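Local coordinates for protein pullulanase (Bacillus acidopullulyticus, PDB 2WAN) that hydrolyses alpha-1,6-glucosidic linkages in pullulan and probably at the branch points of related starch polysaccharides, at residues Y395-S400 and V607-N612; K412-A417 and A529-L534; Q420-Q425 and E613-G618. All blocks are in the same frame, centred on the assembly; numbering follows the deposited sequence.

Interaction 1 (Y395-S400 and V607-N612); sequences YARAIS and VNYWVN
Arg397 lays its guanidinium flat on the ring of Tyr609, a stacked cation-pi pair that fastens the loop between strands 388-391 and 406-407 to helix 597-614 on the outside of the catalytic (beta/alpha)8 barrel. Both strands pair with 377-383 in an antiparallel sheet, so the contact joins that beta-rich part of the chain to the barrel. The two planes are only 10° apart, with Arg397 CZ 3.7 Å from the Tyr609 ring centroid. Arg397 NE comes closest, 3.4 Å from Tyr609 CE1. Behind it the aliphatic stem continues over the same face: Arg397 CD makes a CH-pi contact 3.9 Å from the Tyr609 ring centroid, and CB and CG pass beside the hydroxyl. A bend at the second torsion (chi2 -46°) turns the chain so that CD and the guanidinium run along the ring toward its CB end. The overlay is dense yet local: the backbones stay well apart, and Arg397 is partly exposed while Tyr609 is buried. A water sits at the ring edge, in the ring plane: it accepts from Tyr609 OH at 2.7 Å and donates to Arg397 O at 2.7 Å.

Interaction 2 (K412-A417 and A529-L534); sequences KATDPA and ARITEL
Thr532 OG1 donates a short hydrogen bond of 2.6 Å to Thr414 O, pinning the turn at 412-415 to the first part of helix 529-543. The donor lies 15° from the carbonyl plane and meets the C=O at 123°, well bent from its line. The same oxygen also receives a weaker CA-H...O contact, Thr532 CA lying 3.5 Å from Thr414 O. With OG1 beside its own backbone N (chi1 -59°), Thr532 turns the hydroxyl to the loop, while its methyl, CG2, stands 4.3 Å from Pro416 CB in a looser apolar contact. Next to it, Ile531 offers its CG2 branch, 3.4 Å from Thr414 OG1 and 3.8 Å from Thr414 CB. The Thr414 hydroxyl has its polar partners elsewhere, in Leu411 O and Lys535 NZ, and Lys535 also forms a salt bridge with Asp415. A valine in place of Thr532 would probably leave Thr414 O without its hydroxyl donor, so that the turn is held less firmly at this point. Within the (beta/alpha)8 fold, helix 529-543 leads into barrel strand 547-552 and packs through Ile531 and Leu534 against helix 597-614; the loop bound along its flank, with Asp415 also touching Glu613 of helix 597-614, runs on toward the first barrel strand, 435-438.

Interaction 3 (Q420-Q425 and E613-G618); sequences QGDHEQ and EYHVDG
A histidine-carboxylate hydrogen bond just past the end of helix 597-614 opens this surface contact: His615 ND1 donates to Asp422 OD2 at 2.7 Å. The proton arrives on the anti side of the carboxylate oxygen, 16° out of the carboxylate plane, and the oxygen lies close to the imidazole plane; the two flat groups are nearly coplanar and meet at the ring's edge. Asp422 reaches it with CG anti to the backbone N (chi1 179°). Being bound this way probably favours the imidazole tautomer, or the charged form, that carries a proton on ND1. The ring of Trp419 stacks with that of His615. His615 has left helical geometry with positive phi, and the chain then enters strand 618-621, the fourth strand of the (beta/alpha)8 barrel. At this junction Asp617 takes up the second link: its OD1 accepts from the backbone Gln425 N at 2.9 Å, the donor approaching from above the carboxylate, 49° out of its plane. The other oxygen, Asp617 OD2, is bound by Val548 N of the neighbouring barrel strand, so one buried side chain spans strand and loop. Glu424 touches more loosely, its CA 3.8 Å from Asp617 OD1.

How the interactions relate
Interactions 1 and 3 share helix 597-614, interaction 3 using its last residues and the turn beyond; their centres are about 15 Å apart, and the centre of interaction 2 lies about 13 Å from each. Tyr614 sits where they converge: its CE2 is 3.7 Å from Tyr609 OH, and its OH 3.4 Å from Ile531 CG2. Interactions 1 and 2 meet where Ile531 CD1 packs 3.5 Å from Arg397 O. Lys535 pairs with both Asp415 and Glu613, bridging interactions 2 and 3. A glycerol, probably from crystallisation, lies about 4 Å from the Asp422 side chain of interaction 3, a contact at the start of strand 618-621, probably remote from the active site, which in alpha-amylase-type barrels lies at the strands' C-terminal ends.

Interaction 1 (Y395-S400 and V607-N612)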
loop_
_atom_site.group_PDB
_atom_site.type_symbol
_atom_site.label_atom_id
_atom_site.label_comp_id
_atom_site.label_asym_id
_atom_site.label_seq_id
_atom_site.Cartn_x
_atom_site.Cartn_y
_atom_site.Cartn_z
ATOM N N TYR A 395 7.788 19.218 3.261
ATOM C CA TYR A 395 9.155 18.722 3.159
ATOM C C TYR A 395 10.036 19.018 4.384
ATOM O O TYR A 395 11.225 18.734 4.331
ATOM C CB TYR A 395 9.833 19.276 1.888
ATOM C CG TYR A 395 9.442 18.567 0.610
ATOM C CD1 TYR A 395 8.203 18.813 -0.001
ATOM C CD2 TYR A 395 10.307 17.634 0.011
ATOM C CE1 TYR A 395 7.829 18.164 -1.190
ATOM C CE2 TYR A 395 9.946 16.969 -1.180
ATOM C CZ TYR A 395 8.701 17.253 -1.773
ATOM O OH TYR A 395 8.314 16.595 -2.916
ATOM N N ALA A 396 9.479 19.589 5.461
ATOM C CA ALA A 396 10.268 19.881 6.663
ATOM C C ALA A 396 10.903 18.595 7.199
ATOM O O ALA A 396 10.255 17.535 7.193
ATOM C CB ALA A 396 9.377 20.507 7.766
ATOM N N ARG A 397 12.139 18.718 7.707
ATOM C CA ARG A 397 12.879 17.588 8.262
ATOM C C ARG A 397 12.874 17.544 9.783
ATOM O O ARG A 397 13.337 16.560 10.367
ATOM C CB ARG A 397 14.340 17.590 7.795
ATOM C CG ARG A 397 14.565 17.785 6.299
ATOM C CD ARG A 397 13.650 16.911 5.422
ATOM N NE ARG A 397 14.192 16.831 4.059
ATOM C CZ ARG A 397 13.560 16.269 3.033
ATOM N NH1 ARG A 397 12.347 15.755 3.185
ATOM N NH2 ARG A 397 14.147 16.210 1.844
ATOM N N ALA A 398 12.409 18.625 10.411
ATOM C CA ALA A 398 12.293 18.750 11.867
ATOM C C ALA A 398 11.173 19.771 12.147
ATOM O O ALA A 398 10.729 20.479 11.220
ATOM C CB ALA A 398 13.618 19.206 12.471
ATOM N N ILE A 399 10.697 19.795 13.388
ATOM C CA ILE A 399 9.520 20.584 13.776
ATOM C C ILE A 399 9.628 21.176 15.187
ATOM O O ILE A 399 10.450 20.746 16.000
ATOM C CB ILE A 399 8.222 19.721 13.731
ATOM C CG1 ILE A 399 8.429 18.407 14.511
ATOM C CG2 ILE A 399 7.754 19.486 12.288
ATOM C CD1 ILE A 399 7.112 17.570 14.756
ATOM N N SER A 400 8.780 22.160 15.484
ATOM C CA SER A 400 8.538 22.523 16.866
ATOM C C SER A 400 7.757 21.370 17.490
ATOM O O SER A 400 7.231 20.513 16.756
ATOM C CB SER A 400 7.701 23.799 16.928
ATOM O OG SER A 400 6.457 23.589 16.287
ATOM N N VAL A 607 10.546 8.719 0.169
ATOM C CA VAL A 607 11.208 7.417 0.376
ATOM C C VAL A 607 12.706 7.537 0.039
ATOM O O VAL A 607 13.540 6.931 0.699
ATOM C CB VAL A 607 10.527 6.224 -0.362
ATOM C CG1 VAL A 607 9.155 5.923 0.248
ATOM C CG2 VAL A 607 10.421 6.470 -1.871
ATOM N N ASN A 608 13.044 8.347 -0.959
ATOM C CA ASN A 608 14.463 8.595 -1.246
ATOM C C ASN A 608 15.167 9.237 -0.061
ATOM O O ASN A 608 16.296 8.871 0.252
ATOM C CB ASN A 608 14.641 9.468 -2.484
ATOM C CG ASN A 608 14.644 8.653 -3.765
ATOM O OD1 ASN A 608 15.674 8.110 -4.167
ATOM N ND2 ASN A 608 13.489 8.561 -4.408
ATOM N N TYR A 609 14.488 10.195 0.573
ATOM C CA TYR A 609 15.051 10.925 1.714
ATOM C C TYR A 609 15.296 9.956 2.878
ATOM O O TYR A 609 16.374 9.993 3.500
ATOM C CB TYR A 609 14.118 12.067 2.162
ATOM C CG TYR A 609 14.534 12.679 3.483
ATOM C CD1 TYR A 609 15.695 13.472 3.579
ATOM C CD2 TYR A 609 13.788 12.460 4.643
ATOM C CE1 TYR A 609 16.078 14.046 4.800
ATOM C CE2 TYR A 609 14.173 13.017 5.877
ATOM C CZ TYR A 609 15.320 13.809 5.945
ATOM O OH TYR A 609 15.711 14.347 7.154
ATOM N N TRP A 610 14.309 9.113 3.193
ATOM C CA TRP A 610 14.492 8.163 4.295
ATOM C C TRP A 610 15.656 7.187 4.051
ATOM O O TRP A 610 16.448 6.892 4.959
ATOM C CB TRP A 610 13.182 7.425 4.615
ATOM C CG TRP A 610 12.263 8.308 5.413
ATOM C CD1 TRP A 610 11.237 9.069 4.928
ATOM C CD2 TRP A 610 12.334 8.577 6.820
ATOM N NE1 TRP A 610 10.637 9.774 5.948
ATOM C CE2 TRP A 610 11.297 9.496 7.123
ATOM C CE3 TRP A 610 13.176 8.127 7.859
ATOM C CZ2 TRP A 610 11.061 9.970 8.427
ATOM C CZ3 TRP A 610 12.941 8.593 9.173
ATOM C CH2 TRP A 610 11.885 9.512 9.438
ATOM N N VAL A 611 15.784 6.692 2.827
ATOM C CA VAL A 611 16.932 5.831 2.518
ATOM C C VAL A 611 18.250 6.616 2.588
ATOM O O VAL A 611 19.223 6.167 3.191
ATOM C CB VAL A 611 16.770 5.176 1.130
ATOM C CG1 VAL A 611 18.099 4.517 0.691
ATOM C CG2 VAL A 611 15.605 4.141 1.183
ATOM N N ASN A 612 18.293 7.785 1.954
ATOM C CA ASN A 612 19.549 8.537 1.885
ATOM C C ASN A 612 19.997 9.093 3.242
ATOM O O ASN A 612 21.167 8.954 3.612
ATOM C CB ASN A 612 19.450 9.652 0.847
ATOM C CG ASN A 612 19.462 9.134 -0.599
ATOM O OD1 ASN A 612 20.118 8.131 -0.938
ATOM N ND2 ASN A 612 18.733 9.836 -1.465
HETATM O O HOH W 1 13.948 14.226 9.217
#

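Interaction 2 (K412-A417 and A529-L534)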
loop_
_atom_site.group_PDB
_atom_site.type_symbol
_atom_site.label_atom_id
_atom_site.label_comp_id
_atom_site.label_asym_id
_atom_site.label_seq_id
_atom_site.Cartn_x
_atom_site.Cartn_y
_atom_site.Cartn_z
ATOM N N LYS A 412 23.814 17.364 8.935
ATOM C CA LYS A 412 25.140 16.806 9.243
ATOM C C LYS A 412 25.398 16.719 10.745
ATOM O O LYS A 412 25.873 15.698 11.250
ATOM C CB LYS A 412 26.248 17.647 8.588
ATOM C CG LYS A 412 26.314 17.552 7.078
ATOM C CD LYS A 412 26.165 16.130 6.587
ATOM C CE LYS A 412 24.730 15.870 6.160
ATOM N NZ LYS A 412 24.595 14.568 5.472
ATOM N N ALA A 413 25.066 17.793 11.463
ATOM C CA ALA A 413 25.284 17.890 12.896
ATOM C C ALA A 413 24.447 16.883 13.674
ATOM O O ALA A 413 24.759 16.578 14.822
ATOM C CB ALA A 413 24.997 19.304 13.387
ATOM N N THR A 414 23.379 16.377 13.048
ATOM C CA THR A 414 22.537 15.352 13.716
ATOM C C THR A 414 23.109 13.939 13.657
ATOM O O THR A 414 22.611 13.047 14.355
ATOM C CB THR A 414 21.082 15.316 13.163
ATOM O OG1 THR A 414 21.065 14.746 11.846
ATOM C CG2 THR A 414 20.514 16.728 13.074
ATOM N N ASP A 415 24.116 13.703 12.809
ATOM C CA ASP A 415 24.647 12.352 12.663
ATOM C C ASP A 415 25.322 11.926 13.955
ATOM O O ASP A 415 26.108 12.695 14.535
ATOM C CB ASP A 415 25.692 12.288 11.537
ATOM C CG ASP A 415 25.110 12.449 10.151
ATOM O OD1 ASP A 415 23.883 12.377 9.948
ATOM O OD2 ASP A 415 25.927 12.647 9.220
ATOM N N PRO A 416 25.037 10.693 14.428
ATOM C CA PRO A 416 25.767 10.240 15.599
ATOM C C PRO A 416 27.215 9.893 15.249
ATOM O O PRO A 416 27.550 9.736 14.071
ATOM C CB PRO A 416 25.005 8.976 16.022
ATOM C CG PRO A 416 24.508 8.403 14.715
ATOM C CD PRO A 416 24.094 9.667 13.926
ATOM N N ALA A 417 28.071 9.798 16.263
ATOM C CA ALA A 417 29.465 9.389 16.061
ATOM C C ALA A 417 29.498 8.012 15.408
ATOM O O ALA A 417 28.688 7.133 15.748
ATOM C CB ALA A 417 30.225 9.384 17.401
ATOM N N ALA A 529 16.989 15.866 18.546
ATOM C CA ALA A 529 17.241 14.601 19.266
ATOM C C ALA A 529 16.514 13.438 18.598
ATOM O O ALA A 529 17.043 12.328 18.534
ATOM C CB ALA A 529 16.839 14.691 20.728
ATOM N N ARG A 530 15.305 13.687 18.105
ATOM C CA ARG A 530 14.534 12.617 17.442
ATOM C C ARG A 530 15.254 12.067 16.202
ATOM O O ARG A 530 15.137 10.876 15.892
ATOM C CB ARG A 530 13.151 13.107 17.067
ATOM C CG ARG A 530 13.166 14.283 16.085
ATOM C CD ARG A 530 11.742 14.725 15.822
ATOM N NE ARG A 530 11.127 15.491 16.921
ATOM C CZ ARG A 530 9.813 15.621 17.095
ATOM N NH1 ARG A 530 8.937 14.975 16.309
ATOM N NH2 ARG A 530 9.368 16.396 18.069
ATOM N N ILE A 531 15.998 12.939 15.512
ATOM C CA ILE A 531 16.743 12.545 14.309
ATOM C C ILE A 531 17.936 11.680 14.712
ATOM O O ILE A 531 18.087 10.556 14.220
ATOM C CB ILE A 531 17.190 13.769 13.489
ATOM C CG1 ILE A 531 15.964 14.588 13.053
ATOM C CG2 ILE A 531 18.026 13.324 12.261
ATOM C CD1 ILE A 531 16.299 15.815 12.154
ATOM N N THR A 532 18.763 12.199 15.633
ATOM C CA THR A 532 19.950 11.482 16.079
ATOM C C THR A 532 19.603 10.121 16.691
ATOM O O THR A 532 20.272 9.122 16.412
ATOM C CB THR A 532 20.726 12.330 17.094
ATOM O OG1 THR A 532 21.089 13.560 16.445
ATOM C CG2 THR A 532 21.992 11.589 17.562
ATOM N N GLU A 533 18.542 10.086 17.499
ATOM C CA GLU A 533 18.203 8.858 18.211
ATOM C C GLU A 533 17.679 7.768 17.303
ATOM O O GLU A 533 17.998 6.610 17.516
ATOM C CB GLU A 533 17.258 9.122 19.394
ATOM C CG GLU A 533 18.007 9.932 20.499
ATOM C CD GLU A 533 17.104 10.509 21.570
ATOM O OE1 GLU A 533 15.921 10.128 21.633
ATOM O OE2 GLU A 533 17.581 11.362 22.370
ATOM N N LEU A 534 16.909 8.136 16.282
ATOM C CA LEU A 534 16.457 7.136 15.315
ATOM C C LEU A 534 17.631 6.639 14.485
ATOM O O LEU A 534 17.740 5.440 14.206
ATOM C CB LEU A 534 15.318 7.679 14.443
ATOM C CG LEU A 534 14.772 6.745 13.335
ATOM C CD1 LEU A 534 14.366 5.342 13.861
ATOM C CD2 LEU A 534 13.615 7.383 12.579
#

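Interaction 3 (Q420-Q425 and E613-G618)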
loop_
_atom_site.group_PDB
_atom_site.type_symbol
_atom_site.label_atom_id
_atom_site.label_comp_id
_atom_site.label_asym_id
_atom_site.label_seq_id
_atom_site.Cartn_x
_atom_site.Cartn_y
_atom_site.Cartn_z
ATOM N N GLN A 420 29.556 7.559 9.635
ATOM C CA GLN A 420 30.241 7.326 8.353
ATOM C C GLN A 420 30.715 5.879 8.133
ATOM O O GLN A 420 31.035 5.501 7.017
ATOM C CB GLN A 420 31.405 8.304 8.150
ATOM C CG GLN A 420 30.986 9.762 8.020
ATOM C CD GLN A 420 29.996 10.001 6.891
ATOM O OE1 GLN A 420 28.927 10.573 7.103
ATOM N NE2 GLN A 420 30.347 9.559 5.685
ATOM N N GLY A 421 30.774 5.087 9.201
ATOM C CA GLY A 421 31.112 3.677 9.090
ATOM C C GLY A 421 29.920 2.734 8.988
ATOM O O GLY A 421 30.107 1.529 8.900
ATOM N N ASP A 422 28.703 3.282 9.009
ATOM C CA ASP A 422 27.479 2.467 8.986
ATOM C C ASP A 422 27.387 1.717 7.650
ATOM O O ASP A 422 27.629 2.310 6.601
ATOM C CB ASP A 422 26.263 3.366 9.169
ATOM C CG ASP A 422 24.960 2.595 9.135
ATOM O OD1 ASP A 422 24.834 1.642 9.927
ATOM O OD2 ASP A 422 24.113 2.930 8.280
ATOM N N HIS A 423 27.069 0.423 7.707
ATOM C CA HIS A 423 26.884 -0.402 6.505
ATOM C C HIS A 423 25.439 -0.938 6.354
ATOM O O HIS A 423 24.883 -1.524 7.286
ATOM C CB HIS A 423 27.896 -1.554 6.500
ATOM C CG HIS A 423 27.895 -2.350 5.231
ATOM N ND1 HIS A 423 27.576 -3.693 5.184
ATOM C CD2 HIS A 423 28.156 -1.979 3.955
ATOM C CE1 HIS A 423 27.648 -4.114 3.931
ATOM N NE2 HIS A 423 27.992 -3.094 3.166
ATOM N N GLU A 424 24.859 -0.732 5.167
ATOM C CA GLU A 424 23.513 -1.217 4.828
ATOM C C GLU A 424 23.350 -2.726 5.002
ATOM O O GLU A 424 24.305 -3.508 4.833
ATOM C CB GLU A 424 23.121 -0.801 3.401
ATOM C CG GLU A 424 24.089 -1.248 2.294
ATOM C CD GLU A 424 25.258 -0.276 2.051
ATOM O OE1 GLU A 424 25.539 0.614 2.897
ATOM O OE2 GLU A 424 25.911 -0.414 0.997
ATOM N N GLN A 425 22.122 -3.111 5.339
ATOM C CA GLN A 425 21.757 -4.502 5.523
ATOM C C GLN A 425 20.662 -4.881 4.520
ATOM O O GLN A 425 19.468 -4.946 4.848
ATOM C CB GLN A 425 21.327 -4.750 6.969
ATOM C CG GLN A 425 22.457 -4.683 7.980
ATOM C CD GLN A 425 23.557 -5.695 7.717
ATOM O OE1 GLN A 425 24.743 -5.355 7.736
ATOM N NE2 GLN A 425 23.169 -6.938 7.463
ATOM N N GLU A 613 19.070 9.686 3.999
ATOM C CA GLU A 613 19.435 10.340 5.258
ATOM C C GLU A 613 19.546 9.374 6.441
ATOM O O GLU A 613 20.450 9.520 7.306
ATOM C CB GLU A 613 18.427 11.460 5.586
ATOM C CG GLU A 613 18.746 12.295 6.802
ATOM C CD GLU A 613 20.029 13.132 6.647
ATOM O OE1 GLU A 613 20.373 13.507 5.495
ATOM O OE2 GLU A 613 20.676 13.405 7.678
ATOM N N TYR A 614 18.632 8.396 6.494
ATOM C CA TYR A 614 18.561 7.473 7.638
ATOM C C TYR A 614 19.095 6.064 7.372
ATOM O O TYR A 614 19.222 5.297 8.303
ATOM C CB TYR A 614 17.132 7.396 8.213
ATOM C CG TYR A 614 16.645 8.688 8.866
ATOM C CD1 TYR A 614 16.696 8.864 10.266
ATOM C CD2 TYR A 614 16.129 9.732 8.087
ATOM C CE1 TYR A 614 16.253 10.059 10.860
ATOM C CE2 TYR A 614 15.677 10.920 8.676
ATOM C CZ TYR A 614 15.746 11.065 10.059
ATOM O OH TYR A 614 15.278 12.215 10.629
ATOM N N HIS A 615 19.440 5.744 6.128
ATOM C CA HIS A 615 20.068 4.442 5.788
ATOM C C HIS A 615 19.100 3.280 6.066
ATOM O O HIS A 615 19.510 2.190 6.459
ATOM C CB HIS A 615 21.415 4.194 6.500
ATOM C CG HIS A 615 22.443 5.282 6.313
ATOM N ND1 HIS A 615 23.660 5.257 6.959
ATOM C CD2 HIS A 615 22.423 6.438 5.600
ATOM C CE1 HIS A 615 24.358 6.334 6.636
ATOM N NE2 HIS A 615 23.633 7.068 5.817
ATOM N N VAL A 616 17.817 3.546 5.866
ATOM C CA VAL A 616 16.843 2.465 6.019
ATOM C C VAL A 616 16.932 1.521 4.824
ATOM O O VAL A 616 17.367 1.895 3.718
ATOM C CB VAL A 616 15.401 2.943 6.326
ATOM C CG1 VAL A 616 15.350 3.650 7.703
ATOM C CG2 VAL A 616 14.846 3.825 5.194
ATOM N N ASP A 617 16.600 0.255 5.091
ATOM C CA ASP A 617 16.890 -0.835 4.157
ATOM C C ASP A 617 15.675 -1.305 3.347
ATOM O O ASP A 617 15.801 -2.166 2.468
ATOM C CB ASP A 617 17.463 -2.010 4.958
ATOM C CG ASP A 617 18.667 -1.610 5.781
ATOM O OD1 ASP A 617 19.744 -1.401 5.192
ATOM O OD2 ASP A 617 18.534 -1.532 7.023
ATOM N N GLY A 618 14.503 -0.751 3.630
ATOM C CA GLY A 618 13.306 -1.179 2.931
ATOM C C GLY A 618 12.053 -0.577 3.520
ATOM O O GLY A 618 12.130 0.169 4.497
#